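Local atomic coordinates of NeuRonal IgCAM-5 (Caenorhabditis elegans, PDB entry 6ON6), a protein that probably acts as a neuronal cell-surface adhesion receptor in nervous-system wiring, its first immunoglobulin domain pairing with itself to form a homodimer. Residues A4-Q9 / I95-I100. Residues are numbered along the deposited sequence; the frame is centred on the assembly and turned at random.
Sequences APPTIQ and INTEPI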
# COMPACT_ATOMS: atom_id res chain seq x y z
N ALA A 4 2.26 14.03 21.48
CA ALA A 4 1.65 14.45 20.23
C ALA A 4 1.61 13.28 19.27
O ALA A 4 2.57 12.52 19.20
CB ALA A 4 2.42 15.59 19.61
N PRO A 5 0.50 13.16 18.55
CA PRO A 5 0.40 12.16 17.49
C PRO A 5 1.19 12.63 16.28
O PRO A 5 1.53 13.81 16.17
CB PRO A 5 -1.10 12.14 17.18
CG PRO A 5 -1.54 13.54 17.48
CD PRO A 5 -0.73 13.96 18.66
N PRO A 6 1.52 11.74 15.35
CA PRO A 6 2.11 12.22 14.09
C PRO A 6 1.16 13.16 13.38
O PRO A 6 -0.06 12.93 13.34
CB PRO A 6 2.30 10.93 13.28
CG PRO A 6 2.49 9.87 14.32
CD PRO A 6 1.64 10.29 15.52
N THR A 7 1.73 14.18 12.74
CA THR A 7 0.97 15.06 11.87
C THR A 7 1.80 15.30 10.62
O THR A 7 3.03 15.19 10.63
CB THR A 7 0.61 16.39 12.60
OG1 THR A 7 1.80 16.96 13.14
CG2 THR A 7 -0.44 16.14 13.70
N ILE A 8 1.13 15.71 9.57
CA ILE A 8 1.83 15.96 8.31
C ILE A 8 1.89 17.47 8.09
O ILE A 8 0.85 18.15 8.05
CB ILE A 8 1.19 15.21 7.14
CG1 ILE A 8 1.42 13.70 7.33
CG2 ILE A 8 1.81 15.67 5.86
CD1 ILE A 8 0.62 12.81 6.38
N GLN A 9 3.11 18.00 8.05
CA GLN A 9 3.30 19.43 7.96
C GLN A 9 2.89 19.91 6.59
O GLN A 9 3.14 19.23 5.59
CB GLN A 9 4.78 19.72 8.14
CG GLN A 9 5.14 21.17 7.92
CD GLN A 9 6.48 21.47 8.51
OE1 GLN A 9 6.77 21.07 9.63
NE2 GLN A 9 7.34 22.10 7.74
N ILE A 95 0.57 7.27 7.32
CA ILE A 95 1.25 6.86 8.54
C ILE A 95 0.32 5.98 9.33
O ILE A 95 -0.89 6.23 9.33
CB ILE A 95 1.57 8.10 9.38
CG1 ILE A 95 2.17 9.20 8.49
CG2 ILE A 95 2.53 7.72 10.45
CD1 ILE A 95 2.15 10.59 9.12
N ASN A 96 0.86 4.90 9.93
CA ASN A 96 0.04 3.90 10.62
C ASN A 96 -0.42 4.32 12.00
O ASN A 96 -0.37 3.53 12.95
CB ASN A 96 0.72 2.54 10.71
CG ASN A 96 2.00 2.59 11.48
OD1 ASN A 96 2.50 3.67 11.82
ND2 ASN A 96 2.54 1.42 11.79
N THR A 97 -0.90 5.55 12.09
CA THR A 97 -1.55 5.99 13.31
C THR A 97 -2.98 5.48 13.34
O THR A 97 -3.54 4.99 12.34
CB THR A 97 -1.56 7.50 13.34
OG1 THR A 97 -2.12 8.01 12.12
CG2 THR A 97 -0.15 8.02 13.54
N GLU A 98 -3.56 5.59 14.53
CA GLU A 98 -4.96 5.31 14.77
C GLU A 98 -5.49 6.56 15.44
O GLU A 98 -5.15 6.85 16.61
CB GLU A 98 -5.14 4.08 15.66
CG GLU A 98 -4.76 2.82 14.90
CD GLU A 98 -4.44 1.62 15.76
OE1 GLU A 98 -4.80 1.63 16.97
OE2 GLU A 98 -3.81 0.67 15.19
N PRO A 99 -6.31 7.35 14.75
CA PRO A 99 -6.66 7.07 13.35
C PRO A 99 -5.54 7.41 12.35
O PRO A 99 -4.52 7.99 12.72
CB PRO A 99 -7.85 7.98 13.11
CG PRO A 99 -7.58 9.16 14.01
CD PRO A 99 -6.93 8.58 15.26
N ILE A 100 -5.76 7.09 11.09
CA ILE A 100 -4.67 7.21 10.11
C ILE A 100 -4.33 8.67 9.88
O ILE A 100 -5.11 9.59 10.13
CB ILE A 100 -5.10 6.53 8.81
CG1 ILE A 100 -3.90 6.25 7.90
CG2 ILE A 100 -6.17 7.40 8.15
CD1 ILE A 100 -4.21 5.26 6.90
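I95 meets I8 through its CD1 methyl, while CD1 and CG2 both lie loosely against P6. CG1 of I95 lies anti to the carbonyl carbon (chi1 -46°), and the chain then runs on extended, which carries CD1 over to segment 4-9. CD1 lies 3.7 Å from I8 CG1, and I8 CD1 is about as close. The two isoleucine side chains pass in opposite directions, and the I95 methyl rests against the CG1-CD1 arm of I8. The same methyl of I95 reaches P6 CB at 4.2 Å, a looser contact. I95 also packs on V30 and L33, and I8 on C28 and C93, the disulfide-bonded pair of the immunoglobulin fold. N96 is the centre of an inverse gamma turn, closed by a weak bond of 2.8 Å from T97 N to I95 O. Its OD1 accepts from M37 N, and ND2 bonds to F57 O of the second subunit.

Segment 95-100 runs from the end of strand 89-95 through the loop leading to strand 101-110, the F-G turn of the immunoglobulin sandwich. Segment 4-9 carries the N-terminal edge strand of the facing sheet, so the contact joins the two sheets at one end of the domain.

T97 brings its CG2 methyl against the CG-CD side of the P6 ring. CG2 is 3.3 Å from P6 CG, tighter than usual for two carbons, and 3.5 Å from P6 CD. With chi1 at 53°, OG1 sits between the backbone N and the carbonyl carbon, on the side of P99 and T101. OG1 hydrogen-bonds to T101 OG1 and to P99 O, the latter at an unusually short 2.5 Å whose exact value is doubtful. T97 O and E98 OE2 bond to R58 NE and R59 N of the second subunit, placing this turn at the homodimer interface.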